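Pyruvate formate-lyase 2 (Archaeoglobus fulgidus, PDB 2F3O) is a glycyl radical enzyme whose exact reaction is not established, probably a lyase related to pyruvate formate-lyase and glycerol dehydratase. Local coordinates at residues A[161-166]-A[515-520]; A[170-175]-A[198-203]; A[441-446]-A[539-544]; A[627-632]-A[657-662]. All coordinates share one frame; numbering follows the deposited sequence.

Interaction 1: A[161-166]-A[515-520]; sequences PYLLRR and SLCVED
With CG of Tyr162 anti to the backbone N (chi1 -175°), the phenol ring is carried from helix 160-164 to the chain that leaves helix 512-516, where Glu519, extended beyond CG, runs across one of its faces. The last turn of one helix thus packs on the exit of another, in the helical part of a glycyl radical enzyme fold, and a CH-pi contact joins them: Glu519 CG lies 3.8 Å from the centroid of the Tyr162 ring. The carboxylate follows the ring rather than standing up from it, its plane turned only 25° from the aromatic plane, and Glu519 CD comes within 3.5 Å of Tyr162 CD1. On the opposite face sits Arg166, held there partly by its bond from NE to Tyr162 O (3.0 Å), so the ring is sandwiched between an acidic and a basic side chain. At the ring edge, Leu516 O approaches CE2 of Tyr162 at 3.4 Å, near the ring plane. An alanine in place of Tyr162 would probably leave Glu519 CG without the ring face beneath it and freer to turn, and take the stacking surface from beside Arg166. Asp415 of the second subunit forms salt bridges with Arg165 and Arg166, which places this buried contact beside the subunit interface. The next residue, Leu163, adds a purely apolar touch, its CD1 lying 3.7 Å from Cys517 SG.

Interaction 2: A[170-175]-A[198-203]; sequences WFLEES and AAKIVS
Phe171 O is gripped twice by Ser175, whose backbone N and OG, each 2.8 Å from Phe171 O, reach it from opposite faces of the carbonyl plane. The hydroxyl comes from above that plane, because Ser175 OG stands beside its own backbone N (chi1 -64°) and folds back along the helix. Across the contact Ser203 makes the same kind of bond: its OG and N both donate to Ala199 O, the OG at 2.8 Å and from above the carbonyl plane. The two helices, 168-184 and 190-221, form an antiparallel helical hairpin; their short segments cross at -151° and come within 8.4 Å, axis to axis. The serines meet the opposite helix reciprocally: Ser175 OG rests 3.4 Å from Ala199 CB, and Ser203 OG lies 3.5 Å from Phe171 CB. Each hydroxyl thus bonds to a carbonyl of its own helix while touching a methyl or methylene group of the other. Flanking this seam, Leu172 sends CD1 to the aliphatic part of Lys200, 3.7 Å from its CG, and the two side chains pass at a slant. The ammonium group of Lys200 is engaged further along, in a salt bridge with Glu204. On the other flank the Phe171 ring meets Phe522 edge-to-face. Since each serine hydroxyl has its bond within its own helix, the seam, with no hydrogen bond across it, probably rests on van der Waals contact.

Interaction 3: A[441-446]-A[539-544]; sequences AALINV and GIQAVG
Gln541 starts with CB against the neighbouring strand, 3.7 Å from Ala442 O and 4.0 Å from Leu443 CD2. Beyond CG the chain bends (chi2 57°) and doubles back beside the backbone, which puts CD near the same Ala442 O. At the tip, NE2 is also close to that oxygen but poorly angled for a bond; its hydrogen bond goes instead to Asp440 OD1, while OE1 has a weak one from Asn687. A bound glycerol lies about 6 Å from this side chain.

The backbones beneath run parallel as adjacent strands, consistent with the alpha/beta barrel of glycyl radical enzymes, and are linked by a long crossover containing several helices, of which 477-508 packs on the face carrying Ala442, Ile444 and Ile540. In the usual parallel pattern one residue bonds to two on the other strand: Ile444 N donates to Gln541 O, and Ile444 O accepts from Val543 N at 2.7 Å. On that face Ala442 CB meets Ile540 CG2 at 3.6 Å, whereas Leu443 and Val543 touch on the other, against helix 634-640.

At the far end Val446 N donates to Val543 O (2.9 Å), and the two methyls part, CG1 resting 3.8 Å from Ala542 CB and CG2 lying beside Gly544 O. With Val446 cut back to an alanine, the loss of both branches would probably open a gap beside Ala542 CB and Gly544 O. At Gly544, the N-cap of helix 545-560, the positive phi (98°) would bring a CB against the carbonyl oxygen of Val543, which favours glycine.

Interaction 4: A[627-632]-A[657-662]; sequences AGCYPM and PGVSPS
Backbone contact comes first: Tyr630 and Gly658 face each other with their CA atoms 4.0 Å apart, and Cys629 O approaches Gly658 CA at 3.6 Å. Pro631 CG packs on the same backbone, 3.5 Å from Gly658 N. The positive phi of Gly658 favours glycine, and a CB would come close to Pro631 CD and Cys629 O. This glycine occupies the second position of a type II' beta turn from Pro657 to Ser660, closed by the bond from Ser660 N to Pro657 O (3.0 Å).

Apolar contacts bracket the turn. On one side the Pro631 ring sets its CG 3.7 Å from Pro657 CB, so that it lies alongside the start of the turn. On the other, Cys629 reaches over with SG anti to the backbone N (chi1 -161°), bringing the sulfur 3.9 Å from Val659 CG1.

Polar bonds run outward, as none joins the two segments. The Tyr630 side chain departs from the turn, and its OH is hydrogen-bonded to Ser439 O, with a weak bond to a glycerol probably left from crystallisation. Val659 O is bonded to Tyr592 OH.

One segment belongs to the pyruvate formate lyase-like part of the chain and the other to the glycine radical part. Segment 627-632 begins on strand 624-628, which pairs with strand 535-543, and Cys629 also packs on Leu607 of helix 597-615 and Ile545 of helix 545-560.

In the fold
The four contacts fall into two clusters. Interactions 1 and 2 have centres 12 Å apart and touch through Phe171, which packs against Tyr162, Arg166 and Leu516; helix 160-164 is followed in the chain by helix 168-184. Interactions 3 and 4, with centres 9 Å apart, share the mixed sheet, where Gly628 on strand 624-628 probably pairs with Ile540 and Ala542 on strand 535-543. Between clusters the centres lie 31 to 41 Å apart and nothing touches. Along the chain, 170-175 and 198-203 both fall between the segments of interaction 1, whose span alternates with that of interaction 3, while interaction 4 follows. The clusters are connected through the chain, 515-520 lying between strands 435-445 and 535-543, and interaction 1 also borders the second subunit.

Interaction 1: A[161-166]-A[515-520]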
loop_
_atom_site.group_PDB
_atom_site.type_symbol
_atom_site.label_atom_id
_atom_site.label_comp_id
_atom_site.label_asym_id
_atom_site.label_seq_id
_atom_site.Cartn_x
_atom_site.Cartn_y
_atom_site.Cartn_z
ATOM N N PRO A 161 18.729 -18.713 16.758
ATOM C CA PRO A 161 19.433 -18.976 15.503
ATOM C C PRO A 161 19.676 -17.776 14.565
ATOM O O PRO A 161 20.650 -17.803 13.819
ATOM C CB PRO A 161 18.570 -20.052 14.825
ATOM C CG PRO A 161 17.304 -20.023 15.492
ATOM C CD PRO A 161 17.517 -19.539 16.868
ATOM N N TYR A 162 18.821 -16.747 14.619
ATOM C CA TYR A 162 19.041 -15.496 13.874
ATOM C C TYR A 162 20.287 -14.804 14.419
ATOM O O TYR A 162 21.130 -14.304 13.659
ATOM C CB TYR A 162 17.827 -14.556 14.022
ATOM C CG TYR A 162 17.869 -13.275 13.193
ATOM C CD1 TYR A 162 17.837 -13.328 11.812
ATOM C CD2 TYR A 162 17.932 -12.007 13.801
ATOM C CE1 TYR A 162 17.854 -12.187 11.048
ATOM C CE2 TYR A 162 17.953 -10.832 13.024
ATOM C CZ TYR A 162 17.925 -10.947 11.636
ATOM O OH TYR A 162 17.962 -9.839 10.801
ATOM N N LEU A 163 20.378 -14.799 15.746
ATOM C CA LEU A 163 21.443 -14.135 16.462
ATOM C C LEU A 163 22.752 -14.866 16.236
ATOM O O LEU A 163 23.763 -14.240 15.916
ATOM C CB LEU A 163 21.109 -14.045 17.956
ATOM C CG LEU A 163 19.957 -13.085 18.288
ATOM C CD1 LEU A 163 19.649 -13.066 19.764
ATOM C CD2 LEU A 163 20.246 -11.668 17.784
ATOM N N LEU A 164 22.707 -16.196 16.318
ATOM C CA LEU A 164 23.918 -17.029 16.282
ATOM C C LEU A 164 24.582 -17.054 14.927
ATOM O O LEU A 164 25.741 -17.430 14.834
ATOM C CB LEU A 164 23.639 -18.464 16.759
ATOM C CG LEU A 164 23.269 -18.560 18.244
ATOM C CD1 LEU A 164 22.524 -19.839 18.582
ATOM C CD2 LEU A 164 24.438 -18.396 19.139
ATOM N N ARG A 165 23.838 -16.655 13.895
ATOM C CA ARG A 165 24.332 -16.603 12.520
ATOM C C ARG A 165 24.875 -15.220 12.149
ATOM O O ARG A 165 25.364 -15.008 11.041
ATOM C CB ARG A 165 23.242 -17.034 11.538
ATOM C CG ARG A 165 23.019 -18.529 11.544
ATOM C CD ARG A 165 21.984 -18.995 10.509
ATOM N NE ARG A 165 20.602 -18.663 10.905
ATOM C CZ ARG A 165 19.619 -19.542 11.128
ATOM N NH1 ARG A 165 19.829 -20.852 10.992
ATOM N NH2 ARG A 165 18.412 -19.098 11.475
ATOM N N ARG A 166 24.796 -14.285 13.089
ATOM C CA ARG A 166 25.234 -12.926 12.844
ATOM C C ARG A 166 26.170 -12.420 13.937
ATOM O O ARG A 166 27.293 -11.987 13.663
ATOM C CB ARG A 166 24.029 -12.022 12.776
ATOM C CG ARG A 166 23.399 -11.922 11.410
ATOM C CD ARG A 166 21.892 -11.716 11.566
ATOM N NE ARG A 166 21.256 -12.884 11.007
ATOM C CZ ARG A 166 20.703 -12.879 9.814
ATOM N NH1 ARG A 166 20.631 -11.745 9.148
ATOM N NH2 ARG A 166 20.179 -13.973 9.324
ATOM N N SER A 515 13.828 -6.336 19.891
ATOM C CA SER A 515 13.604 -6.160 18.457
ATOM C C SER A 515 14.673 -6.794 17.582
ATOM O O SER A 515 14.347 -7.366 16.559
ATOM C CB SER A 515 13.495 -4.684 18.099
ATOM O OG SER A 515 12.264 -4.187 18.546
ATOM N N LEU A 516 15.937 -6.742 17.983
ATOM C CA LEU A 516 16.967 -7.360 17.159
ATOM C C LEU A 516 16.761 -8.855 17.091
ATOM O O LEU A 516 17.078 -9.506 16.086
ATOM C CB LEU A 516 18.361 -7.050 17.687
ATOM C CG LEU A 516 19.130 -5.905 17.020
ATOM C CD1 LEU A 516 18.211 -4.764 16.607
ATOM C CD2 LEU A 516 20.184 -5.407 17.977
ATOM N N CYS A 517 16.181 -9.383 18.163
ATOM C CA CYS A 517 16.001 -10.810 18.308
ATOM C C CYS A 517 14.711 -11.336 17.736
ATOM O O CYS A 517 14.428 -12.511 17.947
ATOM C CB CYS A 517 15.966 -11.192 19.779
ATOM S SG CYS A 517 17.197 -10.470 20.812
ATOM N N VAL A 518 13.881 -10.503 17.114
ATOM C CA VAL A 518 12.630 -11.028 16.565
ATOM C C VAL A 518 12.500 -10.683 15.097
ATOM O O VAL A 518 12.468 -9.521 14.723
ATOM C CB VAL A 518 11.371 -10.569 17.341
ATOM C CG1 VAL A 518 10.107 -11.173 16.711
ATOM C CG2 VAL A 518 11.461 -10.943 18.811
ATOM N N GLU A 519 12.397 -11.704 14.262
ATOM C CA GLU A 519 12.650 -11.509 12.856
ATOM C C GLU A 519 11.615 -10.693 12.111
ATOM O O GLU A 519 10.435 -10.638 12.462
ATOM C CB GLU A 519 12.935 -12.812 12.134
ATOM C CG GLU A 519 14.266 -12.811 11.425
ATOM C CD GLU A 519 14.564 -14.140 10.760
ATOM O OE1 GLU A 519 15.067 -14.149 9.606
ATOM O OE2 GLU A 519 14.291 -15.182 11.390
ATOM N N ASP A 520 12.156 -10.091 11.055
ATOM C CA ASP A 520 11.674 -8.937 10.302
ATOM C C ASP A 520 11.905 -7.566 10.978
ATOM O O ASP A 520 12.072 -6.592 10.278
ATOM C CB ASP A 520 10.276 -9.158 9.705
ATOM C CG ASP A 520 10.254 -10.283 8.678
ATOM O OD1 ASP A 520 11.250 -11.015 8.575
ATOM O OD2 ASP A 520 9.239 -10.433 7.967
#

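Interaction 2: A[170-175]-A[198-203]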
loop_
_atom_site.group_PDB
_atom_site.type_symbol
_atom_site.label_atom_id
_atom_site.label_comp_id
_atom_site.label_asym_id
_atom_site.label_seq_id
_atom_site.Cartn_x
_atom_site.Cartn_y
_atom_site.Cartn_z
ATOM N N TRP A 170 27.860 -7.727 13.965
ATOM C CA TRP A 170 27.219 -7.617 12.665
ATOM C C TRP A 170 26.170 -6.543 12.738
ATOM O O TRP A 170 26.090 -5.704 11.860
ATOM C CB TRP A 170 26.571 -8.930 12.237
ATOM C CG TRP A 170 26.043 -8.870 10.856
ATOM C CD1 TRP A 170 26.758 -9.012 9.709
ATOM C CD2 TRP A 170 24.686 -8.631 10.458
ATOM N NE1 TRP A 170 25.940 -8.879 8.621
ATOM C CE2 TRP A 170 24.658 -8.645 9.050
ATOM C CE3 TRP A 170 23.492 -8.389 11.155
ATOM C CZ2 TRP A 170 23.472 -8.441 8.315
ATOM C CZ3 TRP A 170 22.310 -8.199 10.415
ATOM C CH2 TRP A 170 22.316 -8.224 9.018
ATOM N N PHE A 171 25.385 -6.568 13.807
ATOM C CA PHE A 171 24.282 -5.639 13.965
ATOM C C PHE A 171 24.794 -4.218 14.058
ATOM O O PHE A 171 24.226 -3.304 13.450
ATOM C CB PHE A 171 23.423 -5.990 15.188
ATOM C CG PHE A 171 22.616 -7.240 14.999
ATOM C CD1 PHE A 171 21.412 -7.209 14.333
ATOM C CD2 PHE A 171 23.079 -8.452 15.453
ATOM C CE1 PHE A 171 20.687 -8.362 14.142
ATOM C CE2 PHE A 171 22.360 -9.589 15.253
ATOM C CZ PHE A 171 21.164 -9.544 14.598
ATOM N N LEU A 172 25.893 -4.056 14.788
ATOM C CA LEU A 172 26.468 -2.755 15.014
ATOM C C LEU A 172 26.902 -2.179 13.691
ATOM O O LEU A 172 26.552 -1.039 13.366
ATOM C CB LEU A 172 27.641 -2.866 15.983
ATOM C CG LEU A 172 28.483 -1.620 16.224
ATOM C CD1 LEU A 172 27.592 -0.519 16.713
ATOM C CD2 LEU A 172 29.556 -1.930 17.239
ATOM N N GLU A 173 27.619 -2.983 12.914
ATOM C CA GLU A 173 28.109 -2.533 11.619
ATOM C C GLU A 173 27.001 -2.333 10.589
ATOM O O GLU A 173 27.080 -1.424 9.760
ATOM C CB GLU A 173 29.131 -3.508 11.067
ATOM C CG GLU A 173 30.430 -3.529 11.831
ATOM C CD GLU A 173 31.345 -4.638 11.347
ATOM O OE1 GLU A 173 31.247 -5.031 10.158
ATOM O OE2 GLU A 173 32.156 -5.108 12.157
ATOM N N GLU A 174 25.977 -3.180 10.640
ATOM C CA GLU A 174 24.898 -3.102 9.672
ATOM C C GLU A 174 24.047 -1.894 9.975
ATOM O O GLU A 174 23.642 -1.195 9.054
ATOM C CB GLU A 174 24.082 -4.406 9.612
ATOM C CG GLU A 174 23.100 -4.537 8.411
ATOM C CD GLU A 174 23.755 -4.419 7.017
ATOM O OE1 GLU A 174 24.884 -4.912 6.842
ATOM O OE2 GLU A 174 23.131 -3.857 6.083
ATOM N N SER A 175 23.840 -1.627 11.267
ATOM C CA SER A 175 23.144 -0.420 11.710
ATOM C C SER A 175 23.884 0.798 11.227
ATOM O O SER A 175 23.251 1.757 10.781
ATOM C CB SER A 175 23.023 -0.328 13.227
ATOM O OG SER A 175 22.227 -1.360 13.745
ATOM N N ALA A 198 19.020 3.302 17.739
ATOM C CA ALA A 198 18.846 2.546 18.963
ATOM C C ALA A 198 19.574 1.219 18.857
ATOM O O ALA A 198 20.279 0.831 19.782
ATOM C CB ALA A 198 17.379 2.330 19.252
ATOM N N ALA A 199 19.419 0.553 17.715
ATOM C CA ALA A 199 20.019 -0.742 17.472
ATOM C C ALA A 199 21.531 -0.690 17.684
ATOM O O ALA A 199 22.061 -1.537 18.403
ATOM C CB ALA A 199 19.689 -1.219 16.074
ATOM N N LYS A 200 22.190 0.310 17.073
ATOM C CA LYS A 200 23.614 0.600 17.247
ATOM C C LYS A 200 24.040 0.626 18.710
ATOM O O LYS A 200 24.871 -0.186 19.143
ATOM C CB LYS A 200 23.918 1.973 16.652
ATOM C CG LYS A 200 25.381 2.420 16.762
ATOM C CD LYS A 200 25.541 3.838 16.318
ATOM C CE LYS A 200 26.518 4.573 17.202
ATOM N NZ LYS A 200 27.904 4.355 16.681
ATOM N N ILE A 201 23.458 1.575 19.448
ATOM C CA ILE A 201 23.613 1.715 20.895
ATOM C C ILE A 201 23.426 0.387 21.637
ATOM O O ILE A 201 24.286 -0.035 22.408
ATOM C CB ILE A 201 22.606 2.765 21.451
ATOM C CG1 ILE A 201 22.950 4.155 20.922
ATOM C CG2 ILE A 201 22.619 2.811 22.972
ATOM C CD1 ILE A 201 21.957 5.242 21.308
ATOM N N VAL A 202 22.320 -0.284 21.369
ATOM C CA VAL A 202 21.990 -1.531 22.048
ATOM C C VAL A 202 22.929 -2.701 21.696
ATOM O O VAL A 202 23.174 -3.578 22.531
ATOM C CB VAL A 202 20.485 -1.848 21.831
ATOM C CG1 VAL A 202 20.257 -3.197 21.221
ATOM C CG2 VAL A 202 19.723 -1.639 23.101
ATOM N N SER A 203 23.486 -2.688 20.488
ATOM C CA SER A 203 24.488 -3.673 20.108
ATOM C C SER A 203 25.798 -3.452 20.862
ATOM O O SER A 203 26.373 -4.397 21.400
ATOM C CB SER A 203 24.750 -3.620 18.608
ATOM O OG SER A 203 23.544 -3.834 17.902
#

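Interaction 3: A[441-446]-A[539-544]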
loop_
_atom_site.group_PDB
_atom_site.type_symbol
_atom_site.label_atom_id
_atom_site.label_comp_id
_atom_site.label_asym_id
_atom_site.label_seq_id
_atom_site.Cartn_x
_atom_site.Cartn_y
_atom_site.Cartn_z
ATOM N N ALA A 441 -1.593 -11.787 27.201
ATOM C CA ALA A 441 -1.911 -10.372 27.196
ATOM C C ALA A 441 -3.113 -10.085 28.069
ATOM O O ALA A 441 -3.202 -9.009 28.678
ATOM C CB ALA A 441 -2.142 -9.892 25.810
ATOM N N ALA A 442 -4.030 -11.049 28.118
ATOM C CA ALA A 442 -5.131 -11.018 29.078
ATOM C C ALA A 442 -5.570 -12.400 29.489
ATOM O O ALA A 442 -5.286 -13.398 28.824
ATOM C CB ALA A 442 -6.322 -10.250 28.537
ATOM N N LEU A 443 -6.272 -12.427 30.614
ATOM C CA LEU A 443 -6.969 -13.618 31.125
ATOM C C LEU A 443 -8.415 -13.209 31.407
ATOM O O LEU A 443 -8.660 -12.191 32.045
ATOM C CB LEU A 443 -6.275 -14.120 32.402
ATOM C CG LEU A 443 -4.820 -14.598 32.206
ATOM C CD1 LEU A 443 -3.835 -13.773 33.032
ATOM C CD2 LEU A 443 -4.675 -16.096 32.460
ATOM N N ILE A 444 -9.376 -13.965 30.908
ATOM C CA ILE A 444 -10.776 -13.559 31.024
ATOM C C ILE A 444 -11.620 -14.532 31.839
ATOM O O ILE A 444 -11.631 -15.739 31.581
ATOM C CB ILE A 444 -11.407 -13.410 29.641
ATOM C CG1 ILE A 444 -10.767 -12.241 28.907
ATOM C CG2 ILE A 444 -12.909 -13.225 29.736
ATOM C CD1 ILE A 444 -11.009 -12.284 27.436
ATOM N N ASN A 445 -12.321 -13.993 32.831
ATOM C CA ASN A 445 -13.258 -14.764 33.633
ATOM C C ASN A 445 -14.538 -14.964 32.868
ATOM O O ASN A 445 -15.411 -14.099 32.905
ATOM C CB ASN A 445 -13.573 -13.993 34.915
ATOM C CG ASN A 445 -14.403 -14.784 35.889
ATOM O OD1 ASN A 445 -14.671 -15.977 35.674
ATOM N ND2 ASN A 445 -14.818 -14.128 36.976
ATOM N N VAL A 446 -14.679 -16.108 32.203
ATOM C CA VAL A 446 -15.876 -16.343 31.410
ATOM C C VAL A 446 -17.059 -16.763 32.289
ATOM O O VAL A 446 -18.205 -16.735 31.845
ATOM C CB VAL A 446 -15.642 -17.339 30.262
ATOM C CG1 VAL A 446 -14.276 -17.130 29.687
ATOM C CG2 VAL A 446 -15.807 -18.783 30.731
ATOM N N GLY A 539 -2.385 -12.924 22.524
ATOM C CA GLY A 539 -2.973 -14.092 23.187
ATOM C C GLY A 539 -3.871 -13.755 24.354
ATOM O O GLY A 539 -3.409 -13.213 25.347
ATOM N N ILE A 540 -5.162 -14.036 24.250
ATOM C CA ILE A 540 -6.028 -13.841 25.417
ATOM C C ILE A 540 -6.697 -15.137 25.860
ATOM O O ILE A 540 -6.995 -15.990 25.033
ATOM C CB ILE A 540 -7.055 -12.696 25.240
ATOM C CG1 ILE A 540 -7.974 -12.965 24.061
ATOM C CG2 ILE A 540 -6.357 -11.356 25.075
ATOM C CD1 ILE A 540 -8.916 -11.828 23.783
ATOM N N GLN A 541 -6.871 -15.303 27.175
ATOM C CA GLN A 541 -7.200 -16.624 27.779
ATOM C C GLN A 541 -8.547 -16.732 28.443
ATOM O O GLN A 541 -8.962 -15.837 29.169
ATOM C CB GLN A 541 -6.184 -17.013 28.839
ATOM C CG GLN A 541 -4.926 -17.606 28.307
ATOM C CD GLN A 541 -4.197 -16.715 27.313
ATOM O OE1 GLN A 541 -4.288 -16.928 26.110
ATOM N NE2 GLN A 541 -3.508 -15.698 27.805
ATOM N N ALA A 542 -9.212 -17.859 28.218
ATOM C CA ALA A 542 -10.478 -18.144 28.887
ATOM C C ALA A 542 -10.243 -18.870 30.203
ATOM O O ALA A 542 -9.601 -19.913 30.251
ATOM C CB ALA A 542 -11.358 -18.966 28.003
ATOM N N VAL A 543 -10.741 -18.307 31.286
ATOM C CA VAL A 543 -10.779 -19.067 32.513
ATOM C C VAL A 543 -12.215 -19.290 33.009
ATOM O O VAL A 543 -13.066 -18.376 32.985
ATOM C CB VAL A 543 -9.765 -18.558 33.589
ATOM C CG1 VAL A 543 -9.013 -17.325 33.118
ATOM C CG2 VAL A 543 -10.423 -18.340 34.932
ATOM N N GLY A 544 -12.487 -20.543 33.383
ATOM C CA GLY A 544 -13.784 -20.951 33.923
ATOM C C GLY A 544 -14.680 -21.589 32.880
ATOM O O GLY A 544 -15.905 -21.444 32.920
#

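Interaction 4: A[627-632]-A[657-662]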
loop_
_atom_site.group_PDB
_atom_site.type_symbol
_atom_site.label_atom_id
_atom_site.label_comp_id
_atom_site.label_asym_id
_atom_site.label_seq_id
_atom_site.Cartn_x
_atom_site.Cartn_y
_atom_site.Cartn_z
ATOM N N ALA A 627 -6.764 -16.990 20.600
ATOM C CA ALA A 627 -7.482 -17.565 21.770
ATOM C C ALA A 627 -6.675 -18.620 22.515
ATOM O O ALA A 627 -6.180 -19.586 21.907
ATOM C CB ALA A 627 -8.821 -18.147 21.351
ATOM N N GLY A 628 -6.544 -18.446 23.829
ATOM C CA GLY A 628 -5.901 -19.461 24.678
ATOM C C GLY A 628 -6.784 -19.938 25.824
ATOM O O GLY A 628 -7.786 -19.299 26.150
ATOM N N CYS A 629 -6.425 -21.065 26.439
ATOM C CA CYS A 629 -7.134 -21.505 27.641
ATOM C C CYS A 629 -6.235 -22.015 28.748
ATOM O O CYS A 629 -6.018 -23.222 28.872
ATOM C CB CYS A 629 -8.157 -22.582 27.311
ATOM S SG CYS A 629 -9.378 -22.732 28.617
ATOM N N TYR A 630 -5.726 -21.109 29.566
ATOM C CA TYR A 630 -4.889 -21.516 30.670
ATOM C C TYR A 630 -5.058 -20.492 31.765
ATOM O O TYR A 630 -5.321 -19.334 31.466
ATOM C CB TYR A 630 -3.416 -21.706 30.241
ATOM C CG TYR A 630 -2.675 -20.481 29.804
ATOM C CD1 TYR A 630 -2.031 -19.656 30.727
ATOM C CD2 TYR A 630 -2.582 -20.167 28.464
ATOM C CE1 TYR A 630 -1.360 -18.534 30.323
ATOM C CE2 TYR A 630 -1.892 -19.067 28.044
ATOM C CZ TYR A 630 -1.299 -18.240 28.973
ATOM O OH TYR A 630 -0.620 -17.136 28.536
ATOM N N PRO A 631 -4.938 -20.913 33.035
ATOM C CA PRO A 631 -5.358 -20.021 34.091
ATOM C C PRO A 631 -4.342 -19.151 34.811
ATOM O O PRO A 631 -4.765 -18.160 35.403
ATOM C CB PRO A 631 -5.931 -20.994 35.115
ATOM C CG PRO A 631 -5.119 -22.206 34.952
ATOM C CD PRO A 631 -4.553 -22.229 33.572
ATOM N N MET A 632 -3.052 -19.498 34.778
ATOM C CA MET A 632 -2.097 -19.121 35.851
ATOM C C MET A 632 -2.712 -19.529 37.182
ATOM O O MET A 632 -3.155 -20.659 37.313
ATOM C CB MET A 632 -1.684 -17.638 35.842
ATOM C CG MET A 632 -0.983 -17.178 34.560
ATOM S SD MET A 632 0.310 -18.280 33.949
ATOM C CE MET A 632 1.530 -18.174 35.259
ATOM N N PRO A 657 -9.207 -24.910 36.361
ATOM C CA PRO A 657 -7.965 -24.439 35.779
ATOM C C PRO A 657 -7.669 -24.971 34.364
ATOM O O PRO A 657 -7.455 -26.182 34.167
ATOM C CB PRO A 657 -6.917 -24.942 36.779
ATOM C CG PRO A 657 -7.561 -26.143 37.456
ATOM C CD PRO A 657 -9.012 -26.205 37.033
ATOM N N GLY A 658 -7.636 -24.055 33.397
ATOM C CA GLY A 658 -7.303 -24.404 32.024
ATOM C C GLY A 658 -8.413 -25.216 31.403
ATOM O O GLY A 658 -9.590 -24.879 31.524
ATOM N N VAL A 659 -8.037 -26.312 30.762
ATOM C CA VAL A 659 -9.016 -27.224 30.206
ATOM C C VAL A 659 -9.190 -28.418 31.135
ATOM O O VAL A 659 -9.694 -29.470 30.730
ATOM C CB VAL A 659 -8.652 -27.660 28.774
ATOM C CG1 VAL A 659 -8.743 -26.471 27.857
ATOM C CG2 VAL A 659 -7.263 -28.249 28.716
ATOM N N SER A 660 -8.773 -28.245 32.388
ATOM C CA SER A 660 -8.911 -29.292 33.384
ATOM C C SER A 660 -10.222 -29.083 34.150
ATOM O O SER A 660 -10.603 -27.942 34.424
ATOM C CB SER A 660 -7.697 -29.307 34.325
ATOM O OG SER A 660 -6.465 -29.288 33.620
ATOM N N PRO A 661 -10.932 -30.186 34.469
ATOM C CA PRO A 661 -12.225 -30.191 35.157
ATOM C C PRO A 661 -12.202 -29.539 36.520
ATOM O O PRO A 661 -11.128 -29.344 37.092
ATOM C CB PRO A 661 -12.528 -31.682 35.328
ATOM C CG PRO A 661 -11.262 -32.391 35.085
ATOM C CD PRO A 661 -10.522 -31.556 34.113
ATOM N N SER A 662 -13.383 -29.215 37.039
ATOM C CA SER A 662 -13.477 -28.636 38.375
ATOM C C SER A 662 -12.916 -29.568 39.469
ATOM O O SER A 662 -12.781 -30.791 39.276
ATOM C CB SER A 662 -14.913 -28.224 38.681
ATOM O OG SER A 662 -15.249 -27.028 38.009
#